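Side-chain contact in SVS_variant_AS1 (Streptomyces sp. CWA1, PDB 6TJA), which probably cyclises geranylgeranyl diphosphate to the diterpene spiroviolene, as an engineered ancestral variant of a metal-dependent class I terpene cyclase: residues A[146-151]-A[203-208]. Sequence-based numbering, arbitrary orientation.
Sequences VRRFVH and VPDREM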
ATOM      1  N   VAL A 146       4.252   9.506  -8.687  1.00 26.92           N
ATOM      2  CA  VAL A 146       4.150   8.077  -9.102  1.00 26.32           C
ATOM      3  C   VAL A 146       4.042   7.192  -7.841  1.00 27.23           C
ATOM      4  O   VAL A 146       3.169   6.306  -7.821  1.00 26.22           O
ATOM      5  CB  VAL A 146       5.288   7.660 -10.044  1.00 24.72           C
ATOM      6  CG1 VAL A 146       5.335   6.161 -10.252  1.00 23.31           C
ATOM      7  CG2 VAL A 146       5.171   8.364 -11.393  1.00 27.30           C
ATOM      8  N   ARG A 147       4.815   7.453  -6.791  1.00 27.72           N
ATOM      9  CA  ARG A 147       4.759   6.598  -5.584  1.00 28.85           C
ATOM     10  C   ARG A 147       3.422   6.812  -4.881  1.00 26.73           C
ATOM     11  O   ARG A 147       2.878   5.838  -4.367  1.00 28.91           O
ATOM     12  CB  ARG A 147       5.918   6.866  -4.631  1.00 32.93           C
ATOM     13  CG  ARG A 147       7.252   6.305  -5.101  1.00 40.40           C
ATOM     14  CD  ARG A 147       7.291   4.815  -5.399  1.00 39.83           C
ATOM     15  NE  ARG A 147       7.247   3.963  -4.223  1.00 41.44           N
ATOM     16  CZ  ARG A 147       7.124   2.636  -4.267  1.00 42.60           C
ATOM     17  NH1 ARG A 147       7.004   2.025  -5.434  1.00 41.84           N
ATOM     18  NH2 ARG A 147       7.129   1.932  -3.146  1.00 43.36           N
ATOM     19  N   ARG A 148       2.919   8.040  -4.852  1.00 26.14           N
ATOM     20  CA  ARG A 148       1.592   8.329  -4.270  1.00 27.08           C
ATOM     21  C   ARG A 148       0.568   7.463  -5.009  1.00 26.06           C
ATOM     22  O   ARG A 148      -0.274   6.868  -4.312  1.00 23.94           O
ATOM     23  CB  ARG A 148       1.281   9.827  -4.314  1.00 28.14           C
ATOM     24  CG  ARG A 148       2.169  10.669  -3.405  1.00 27.92           C
ATOM     25  CD  ARG A 148       1.925  12.161  -3.563  1.00 27.84           C
ATOM     26  NE  ARG A 148       2.797  12.963  -2.721  1.00 29.04           N
ATOM     27  CZ  ARG A 148       2.789  14.301  -2.636  1.00 27.58           C
ATOM     28  NH1 ARG A 148       1.918  15.029  -3.316  1.00 28.25           N
ATOM     29  NH2 ARG A 148       3.633  14.908  -1.826  1.00 23.87           N
ATOM     30  N   PHE A 149       0.691   7.324  -6.337  1.00 24.23           N
ATOM     31  CA  PHE A 149      -0.277   6.541  -7.156  1.00 25.52           C
ATOM     32  C   PHE A 149      -0.122   5.035  -6.856  1.00 25.95           C
ATOM     33  O   PHE A 149      -1.148   4.332  -6.608  1.00 23.08           O
ATOM     34  CB  PHE A 149      -0.164   6.826  -8.654  1.00 24.77           C
ATOM     35  CG  PHE A 149      -1.127   5.983  -9.447  1.00 24.93           C
ATOM     36  CD1 PHE A 149      -2.473   6.307  -9.496  1.00 25.36           C
ATOM     37  CD2 PHE A 149      -0.712   4.800 -10.052  1.00 25.29           C
ATOM     38  CE1 PHE A 149      -3.384   5.482 -10.147  1.00 25.01           C
ATOM     39  CE2 PHE A 149      -1.623   3.983 -10.711  1.00 25.53           C
ATOM     40  CZ  PHE A 149      -2.950   4.327 -10.759  1.00 25.30           C
ATOM     41  N   VAL A 150       1.132   4.572  -6.845  1.00 22.98           N
ATOM     42  CA  VAL A 150       1.493   3.154  -6.604  1.00 24.70           C
ATOM     43  C   VAL A 150       0.875   2.733  -5.267  1.00 23.02           C
ATOM     44  O   VAL A 150       0.307   1.630  -5.187  1.00 23.60           O
ATOM     45  CB  VAL A 150       3.022   2.964  -6.618  1.00 27.73           C
ATOM     46  CG1 VAL A 150       3.433   1.656  -5.981  1.00 27.41           C
ATOM     47  CG2 VAL A 150       3.603   3.090  -8.017  1.00 28.87           C
ATOM     48  N   HIS A 151       1.021   3.557  -4.239  1.00 22.51           N
ATOM     49  CA  HIS A 151       0.584   3.226  -2.857  1.00 23.18           C
ATOM     50  C   HIS A 151      -0.953   3.231  -2.784  1.00 22.69           C
ATOM     51  O   HIS A 151      -1.519   2.420  -2.048  1.00 23.36           O
ATOM     52  CB  HIS A 151       1.229   4.204  -1.862  1.00 23.19           C
ATOM     53  CG  HIS A 151       2.665   3.945  -1.595  1.00 23.77           C
ATOM     54  ND1 HIS A 151       3.167   2.659  -1.458  1.00 28.20           N
ATOM     55  CD2 HIS A 151       3.700   4.777  -1.388  1.00 22.51           C
ATOM     56  CE1 HIS A 151       4.469   2.730  -1.229  1.00 28.09           C
ATOM     57  NE2 HIS A 151       4.816   4.014  -1.165  1.00 22.41           N
ATOM     58  N   VAL A 203       1.769  18.639  -5.133  1.00 29.45           N
ATOM     59  CA  VAL A 203       1.487  19.064  -3.723  1.00 28.75           C
ATOM     60  C   VAL A 203       2.676  18.656  -2.858  1.00 28.05           C
ATOM     61  O   VAL A 203       3.031  17.484  -2.843  1.00 27.22           O
ATOM     62  CB  VAL A 203       0.183  18.446  -3.199  1.00 29.76           C
ATOM     63  CG1 VAL A 203      -0.207  18.965  -1.824  1.00 29.28           C
ATOM     64  CG2 VAL A 203      -0.940  18.611  -4.198  1.00 31.44           C
ATOM     65  N   PRO A 204       3.278  19.569  -2.126  1.00 27.45           N
ATOM     66  CA  PRO A 204       4.390  19.192  -1.267  1.00 29.28           C
ATOM     67  C   PRO A 204       3.985  18.197  -0.180  1.00 27.30           C
ATOM     68  O   PRO A 204       2.907  18.261   0.300  1.00 31.75           O
ATOM     69  CB  PRO A 204       4.819  20.511  -0.664  1.00 29.60           C
ATOM     70  CG  PRO A 204       4.250  21.535  -1.518  1.00 31.14           C
ATOM     71  CD  PRO A 204       3.003  20.993  -2.071  1.00 31.72           C
ATOM     72  N   ASP A 205       4.860  17.277   0.164  1.00 30.28           N
ATOM     73  CA  ASP A 205       4.617  16.265   1.202  1.00 32.80           C
ATOM     74  C   ASP A 205       3.977  16.829   2.480  1.00 34.77           C
ATOM     75  O   ASP A 205       3.031  16.311   2.956  1.00 37.39           O
ATOM     76  CB  ASP A 205       5.918  15.565   1.600  1.00 33.54           C
ATOM     77  CG  ASP A 205       6.159  14.215   0.902  1.00 43.00           C
ATOM     78  OD1 ASP A 205       5.592  13.880  -0.129  1.00 47.89           O
ATOM     79  OD2 ASP A 205       7.011  13.465   1.361  1.00 47.21           O
ATOM     80  N   ARG A 206       4.527  17.900   3.005  1.00 34.58           N
ATOM     81  CA  ARG A 206       4.051  18.514   4.202  1.00 40.41           C
ATOM     82  C   ARG A 206       2.611  18.979   4.121  1.00 33.07           C
ATOM     83  O   ARG A 206       1.945  19.046   5.092  1.00 31.68           O
ATOM     84  CB  ARG A 206       5.020  19.611   4.684  1.00 46.80           C
ATOM     85  CG  ARG A 206       4.651  21.017   4.309  1.00 59.19           C
ATOM     86  CD  ARG A 206       5.818  21.896   3.902  1.00 71.82           C
ATOM     87  NE  ARG A 206       5.526  22.593   2.650  1.00 85.91           N
ATOM     88  CZ  ARG A 206       4.638  23.574   2.520  1.00 92.03           C
ATOM     89  NH1 ARG A 206       3.966  24.016   3.568  1.00 91.66           N
ATOM     90  NH2 ARG A 206       4.421  24.112   1.339  1.00 91.02           N
ATOM     91  N   GLU A 207       2.136  19.242   2.937  1.00 32.71           N
ATOM     92  CA  GLU A 207       0.727  19.657   2.731  1.00 32.87           C
ATOM     93  C   GLU A 207      -0.077  18.400   2.435  1.00 28.49           C
ATOM     94  O   GLU A 207      -1.146  18.251   2.990  1.00 29.35           O
ATOM     95  CB  GLU A 207       0.596  20.707   1.628  1.00 35.07           C
ATOM     96  CG  GLU A 207       0.944  22.124   2.072  1.00 41.83           C
ATOM     97  CD  GLU A 207       0.535  23.204   1.070  1.00 47.47           C
ATOM     98  OE1 GLU A 207      -0.353  24.087   1.397  1.00 39.30           O
ATOM     99  OE2 GLU A 207       1.098  23.158  -0.048  1.00 50.27           O
ATOM    100  N   MET A 208       0.410  17.547   1.573  1.00 30.42           N
ATOM    101  CA  MET A 208      -0.313  16.360   1.217  1.00 31.54           C
ATOM    102  C   MET A 208      -0.581  15.428   2.369  1.00 29.49           C
ATOM    103  O   MET A 208      -1.637  14.907   2.451  1.00 26.19           O
ATOM    104  CB  MET A 208       0.379  15.593   0.101  1.00 32.18           C
ATOM    105  CG  MET A 208      -0.455  14.479  -0.505  1.00 35.15           C
ATOM    106  SD  MET A 208      -2.129  14.837  -1.042  1.00 38.62           S
ATOM    107  CE  MET A 208      -1.979  14.752  -2.789  1.00 36.41           C
TER
HETATM  108  O   HOH W   1       4.545  11.647  -0.554  1.00 32.10           O
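Arg-148 reaches from the helical segment 146-151 to the turn and short helix of 203-208 across a wide backbone gap, the closest CA atoms, those of Arg-148 and Met-208, being 9.9 Å apart. The arginine spans that gap with a chain extended from CG to NE (chi2 175°), which delivers its guanidinium end-on to the carbonyl of Val-203. Two N-H groups converge on this one oxygen: Arg-148 NH1 lies 2.7 Å and Arg-148 NH2 2.8 Å from Val-203 O, both bonds bent, as is expected when a single acceptor sits between two donors. Arg-148 NH2 also forms a salt bridge with Asp-205 OD1 at 2.8 Å, a straighter bond (163° at the hydrogen) that uses the anti lone pair of the carboxylate oxygen. The carboxylate is turned only 24° from the guanidinium plane, and these direct bonds restrain the rotation of the guanidinium. A water also lies at the edge, accepting from Arg-148 NE at 3.1 Å and apparently donating to Asp-205 OD1 over a very short distance. Met-208 lies over one face, CB offset toward the rim, with Met-208 CG 3.7 Å from Arg-148 NH1. Were Arg-148 cut back to an alanine, Val-203 O and the Asp-205 carboxylate would probably lose the cation they share, and Met-208 the guanidinium it packs on. NH1 has a second anionic partner in Glu-196, which also accepts from Val-203 N, so both backbone polar groups of Val-203 are engaged. The contact thus ties helix 143-169 to the start of helix 205-208 in the all-helical terpene synthase fold. Val-203 and Met-208 rest on Tyr-294 of helix 289-309, while Asp-205 packs on Thr-144 of the second subunit and His-151 stacks on His-151 of that subunit, so the junction lies at the dimer interface.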